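PTS system, nitrogen regulatory IIA protein (Neisseria meningitidis, PDB 2A0J) probably acts as a phosphoryl-accepting IIA component of the phosphotransferase system in nitrogen regulation. Local coordinates at residues G5-I13 and K74-R82. Sequence-based numbering, arbitrary orientation.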
ATOM      1  N   GLY A   5      -8.393  -6.779   7.750  1.00 31.57           N
ATOM      2  CA  GLY A   5      -9.755  -6.564   7.295  1.00 28.53           C
ATOM      3  C   GLY A   5     -10.371  -5.267   7.790  1.00 30.22           C
ATOM      4  O   GLY A   5     -11.037  -4.561   7.034  1.00 29.70           O
ATOM      5  N   GLU A   6     -10.156  -4.945   9.060  1.00 30.03           N
ATOM      6  CA  GLU A   6     -10.707  -3.717   9.611  1.00 38.57           C
ATOM      7  C   GLU A   6      -9.875  -2.525   9.166  1.00 39.93           C
ATOM      8  O   GLU A   6     -10.232  -1.374   9.416  1.00 45.89           O
ATOM      9  CB  GLU A   6     -10.747  -3.784  11.139  1.00 39.47           C
ATOM     10  CG  GLU A   6      -9.400  -3.982  11.787  1.00 59.48           C
ATOM     11  CD  GLU A   6      -9.485  -3.973  13.297  1.00 74.01           C
ATOM     12  OE1 GLU A   6      -9.981  -2.972  13.858  1.00 73.41           O
ATOM     13  OE2 GLU A   6      -9.055  -4.968  13.921  1.00 77.27           O
ATOM     14  N   ILE A   7      -8.767  -2.805   8.494  1.00 36.40           N
ATOM     15  CA  ILE A   7      -7.886  -1.752   8.020  1.00 34.41           C
ATOM     16  C   ILE A   7      -8.074  -1.462   6.535  1.00 31.89           C
ATOM     17  O   ILE A   7      -7.678  -0.401   6.047  1.00 33.20           O
ATOM     18  CB  ILE A   7      -6.399  -2.114   8.340  1.00 38.08           C
ATOM     19  CG1 ILE A   7      -5.875  -1.166   9.424  1.00 47.69           C
ATOM     20  CG2 ILE A   7      -5.521  -2.058   7.087  1.00 15.50           C
ATOM     21  CD1 ILE A   7      -6.719  -1.147  10.695  1.00 35.83           C
ATOM     22  N   LEU A   8      -8.708  -2.388   5.820  1.00 31.22           N
ATOM     23  CA  LEU A   8      -8.918  -2.210   4.388  1.00 26.76           C
ATOM     24  C   LEU A   8     -10.381  -2.258   3.910  1.00 20.60           C
ATOM     25  O   LEU A   8     -10.835  -3.271   3.383  1.00 10.66           O
ATOM     26  CB  LEU A   8      -8.091  -3.251   3.617  1.00 23.20           C
ATOM     27  CG  LEU A   8      -7.872  -3.024   2.116  1.00 28.67           C
ATOM     28  CD1 LEU A   8      -7.015  -1.785   1.915  1.00 27.85           C
ATOM     29  CD2 LEU A   8      -7.195  -4.234   1.493  1.00 35.94           C
ATOM     30  N   PRO A   9     -11.143  -1.166   4.108  1.00 17.65           N
ATOM     31  CA  PRO A   9     -12.532  -1.173   3.648  1.00 16.50           C
ATOM     32  C   PRO A   9     -12.536  -1.004   2.128  1.00 19.04           C
ATOM     33  O   PRO A   9     -11.520  -0.651   1.535  1.00 21.53           O
ATOM     34  CB  PRO A   9     -13.136   0.027   4.367  1.00  9.98           C
ATOM     35  CG  PRO A   9     -11.998   0.957   4.451  1.00 18.40           C
ATOM     36  CD  PRO A   9     -10.874   0.049   4.893  1.00 14.61           C
ATOM     37  N   LEU A  10     -13.675  -1.261   1.500  1.00 25.19           N
ATOM     38  CA  LEU A  10     -13.787  -1.141   0.051  1.00 22.36           C
ATOM     39  C   LEU A  10     -13.556   0.297  -0.405  1.00 21.45           C
ATOM     40  O   LEU A  10     -13.166   0.539  -1.547  1.00 16.10           O
ATOM     41  CB  LEU A  10     -15.165  -1.631  -0.398  1.00 23.14           C
ATOM     42  CG  LEU A  10     -15.441  -3.096  -0.033  1.00 23.15           C
ATOM     43  CD1 LEU A  10     -16.902  -3.441  -0.281  1.00 32.67           C
ATOM     44  CD2 LEU A  10     -14.540  -3.991  -0.857  1.00 16.33           C
ATOM     45  N   SER A  11     -13.797   1.247   0.497  1.00 22.21           N
ATOM     46  CA  SER A  11     -13.605   2.667   0.207  1.00 20.61           C
ATOM     47  C   SER A  11     -12.113   3.035   0.105  1.00 19.17           C
ATOM     48  O   SER A  11     -11.773   4.131  -0.334  1.00 18.84           O
ATOM     49  CB  SER A  11     -14.253   3.518   1.304  1.00 13.33           C
ATOM     50  OG  SER A  11     -13.549   3.370   2.526  1.00 12.06           O
ATOM     51  N   HIS A  12     -11.236   2.123   0.525  1.00 16.08           N
ATOM     52  CA  HIS A  12      -9.787   2.355   0.477  1.00 19.82           C
ATOM     53  C   HIS A  12      -9.096   1.542  -0.624  1.00 20.30           C
ATOM     54  O   HIS A  12      -7.879   1.360  -0.598  1.00 16.66           O
ATOM     55  CB  HIS A  12      -9.142   2.013   1.826  1.00 14.97           C
ATOM     56  CG  HIS A  12      -9.466   2.983   2.922  1.00 22.19           C
ATOM     57  ND1 HIS A  12      -9.059   2.795   4.226  1.00 26.13           N
ATOM     58  CD2 HIS A  12     -10.162   4.143   2.910  1.00 22.69           C
ATOM     59  CE1 HIS A  12      -9.494   3.797   4.969  1.00 28.34           C
ATOM     60  NE2 HIS A  12     -10.167   4.628   4.194  1.00 19.16           N
ATOM     61  N   ILE A  13      -9.885   1.066  -1.586  1.00 17.87           N
ATOM     62  CA  ILE A  13      -9.383   0.269  -2.698  1.00 16.93           C
ATOM     63  C   ILE A  13      -9.666   0.941  -4.039  1.00 18.40           C
ATOM     64  O   ILE A  13     -10.790   1.359  -4.296  1.00 16.72           O
ATOM     65  CB  ILE A  13     -10.031  -1.120  -2.692  1.00 17.18           C
ATOM     66  CG1 ILE A  13      -9.675  -1.838  -1.386  1.00 12.06           C
ATOM     67  CG2 ILE A  13      -9.595  -1.911  -3.923  1.00 13.30           C
ATOM     68  CD1 ILE A  13     -10.394  -3.146  -1.190  1.00 19.05           C
ATOM     69  N   LYS A  74      -3.198   6.883  15.627  1.00 20.48           N
ATOM     70  CA  LYS A  74      -3.522   6.046  16.776  1.00 28.19           C
ATOM     71  C   LYS A  74      -4.076   4.680  16.403  1.00 29.71           C
ATOM     72  O   LYS A  74      -4.225   3.805  17.255  1.00 32.04           O
ATOM     73  CB  LYS A  74      -4.504   6.770  17.703  1.00 21.11           C
ATOM     74  CG  LYS A  74      -3.919   8.029  18.330  1.00 38.69           C
ATOM     75  CD  LYS A  74      -2.564   7.731  18.970  1.00 39.56           C
ATOM     76  CE  LYS A  74      -1.858   8.994  19.433  1.00 33.42           C
ATOM     77  NZ  LYS A  74      -0.469   8.696  19.884  1.00 26.16           N
ATOM     78  N   GLN A  75      -4.385   4.501  15.128  1.00 21.31           N
ATOM     79  CA  GLN A  75      -4.898   3.232  14.654  1.00 20.36           C
ATOM     80  C   GLN A  75      -4.393   3.007  13.246  1.00 19.59           C
ATOM     81  O   GLN A  75      -4.454   3.901  12.409  1.00 18.63           O
ATOM     82  CB  GLN A  75      -6.428   3.218  14.672  1.00 16.44           C
ATOM     83  CG  GLN A  75      -7.020   1.923  14.137  1.00 21.38           C
ATOM     84  CD  GLN A  75      -8.521   1.847  14.312  1.00 31.44           C
ATOM     85  OE1 GLN A  75      -9.248   2.766  13.933  1.00 23.06           O
ATOM     86  NE2 GLN A  75      -8.997   0.745  14.881  1.00 21.72           N
ATOM     87  N   ALA A  76      -3.877   1.814  12.997  1.00 21.65           N
ATOM     88  CA  ALA A  76      -3.360   1.475  11.682  1.00 28.06           C
ATOM     89  C   ALA A  76      -4.417   1.666  10.598  1.00 25.76           C
ATOM     90  O   ALA A  76      -5.608   1.460  10.820  1.00 24.65           O
ATOM     91  CB  ALA A  76      -2.866   0.039  11.676  1.00 23.20           C
ATOM     92  N   THR A  77      -3.971   2.065   9.418  1.00 24.60           N
ATOM     93  CA  THR A  77      -4.873   2.269   8.303  1.00 27.65           C
ATOM     94  C   THR A  77      -4.114   1.934   7.025  1.00 29.91           C
ATOM     95  O   THR A  77      -2.893   2.104   6.959  1.00 28.28           O
ATOM     96  CB  THR A  77      -5.374   3.727   8.258  1.00 31.32           C
ATOM     97  OG1 THR A  77      -6.376   3.856   7.243  1.00 27.82           O
ATOM     98  CG2 THR A  77      -4.216   4.687   7.978  1.00 16.81           C
ATOM     99  N   GLY A  78      -4.828   1.437   6.019  1.00 27.73           N
ATOM    100  CA  GLY A  78      -4.180   1.083   4.770  1.00 21.60           C
ATOM    101  C   GLY A  78      -5.034   1.318   3.539  1.00 21.31           C
ATOM    102  O   GLY A  78      -6.170   1.784   3.628  1.00 22.49           O
ATOM    103  N   ALA A  79      -4.474   0.998   2.379  1.00 17.96           N
ATOM    104  CA  ALA A  79      -5.177   1.158   1.114  1.00 16.54           C
ATOM    105  C   ALA A  79      -4.534   0.240   0.090  1.00 18.26           C
ATOM    106  O   ALA A  79      -3.409  -0.227   0.282  1.00 17.86           O
ATOM    107  CB  ALA A  79      -5.096   2.602   0.636  1.00  3.93           C
ATOM    108  N   PHE A  80      -5.251  -0.027  -0.995  1.00 14.89           N
ATOM    109  CA  PHE A  80      -4.713  -0.877  -2.042  1.00 19.92           C
ATOM    110  C   PHE A  80      -4.963  -0.217  -3.390  1.00 18.05           C
ATOM    111  O   PHE A  80      -6.066   0.270  -3.647  1.00 12.54           O
ATOM    112  CB  PHE A  80      -5.369  -2.258  -2.011  1.00 18.68           C
ATOM    113  CG  PHE A  80      -4.745  -3.232  -2.961  1.00 23.16           C
ATOM    114  CD1 PHE A  80      -3.517  -3.818  -2.662  1.00 22.78           C
ATOM    115  CD2 PHE A  80      -5.350  -3.522  -4.181  1.00 19.65           C
ATOM    116  CE1 PHE A  80      -2.894  -4.677  -3.568  1.00 19.38           C
ATOM    117  CE2 PHE A  80      -4.735  -4.382  -5.095  1.00 18.50           C
ATOM    118  CZ  PHE A  80      -3.501  -4.961  -4.786  1.00  8.35           C
ATOM    119  N   ILE A  81      -3.939  -0.203  -4.241  1.00 21.06           N
ATOM    120  CA  ILE A  81      -4.047   0.400  -5.568  1.00 22.50           C
ATOM    121  C   ILE A  81      -3.589  -0.499  -6.710  1.00 23.75           C
ATOM    122  O   ILE A  81      -2.511  -1.089  -6.656  1.00 21.68           O
ATOM    123  CB  ILE A  81      -3.221   1.690  -5.677  1.00 22.00           C
ATOM    124  CG1 ILE A  81      -3.699   2.715  -4.652  1.00 16.47           C
ATOM    125  CG2 ILE A  81      -3.324   2.240  -7.098  1.00  9.66           C
ATOM    126  CD1 ILE A  81      -2.968   4.052  -4.741  1.00  9.65           C
ATOM    127  N   ARG A  82      -4.421  -0.578  -7.747  1.00 26.07           N
ATOM    128  CA  ARG A  82      -4.130  -1.356  -8.952  1.00 24.25           C
ATOM    129  C   ARG A  82      -4.027  -0.311 -10.062  1.00 21.97           C
ATOM    130  O   ARG A  82      -5.012   0.353 -10.397  1.00 15.17           O
ATOM    131  CB  ARG A  82      -5.270  -2.332  -9.264  1.00 16.33           C
ATOM    132  CG  ARG A  82      -4.828  -3.764  -9.546  1.00 21.75           C
ATOM    133  CD  ARG A  82      -5.116  -4.183 -10.973  1.00 13.76           C
ATOM    134  NE  ARG A  82      -6.527  -4.013 -11.319  1.00 33.10           N
ATOM    135  CZ  ARG A  82      -7.480  -4.906 -11.087  1.00 10.29           C
ATOM    136  NH1 ARG A  82      -7.198  -6.060 -10.509  1.00 34.91           N
ATOM    137  NH2 ARG A  82      -8.723  -4.641 -11.440  1.00 21.40           N
TER
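Ala76 meets Ile7 where the N-terminal helix of this type 2 EIIA domain reaches the run into strand 77-83 of its mixed sheet. Just before it, Gln75 NE2 comes within 4.0 Å of Glu6 OE1 without a bond, amide and carboxylate planes 73° apart. The methyl of Ala76 packs against the side chain of Ile7, its CB 3.9 Å from Ile7 CG1. Thr77 turns its CB from the 5-13 segment; its OG1 bonds to Glu36 and lies near the His12 imidazole, whose ring has Pro9 CG over one face. Gly78 N gives a weak, bent hydrogen bond to Ile7 O (3.4 Å, 144° at the hydrogen), while Gly78 O lies 3.1 Å from ND1 of His12. A chi1 of -164° puts the Leu8 branch beside its own carbonyl carbon and sets the CD1 methyl against the strand backbone, 3.6 Å from Ala79 CA. Phe80 pairs with Ile13 in the parallel bridge that opens the pairing of strand 13-17, outermost in this chain's sheet, with strand 77-83. Both point their CB atoms to the same face of the sheet, and the Phe80 side chain touches Val142 of helix 139-146. Phe80 N donates to His12 O at 3.0 Å, in the carbonyl plane, and Phe80 O receives a CA-H contact from Ile13 CA at 3.5 Å.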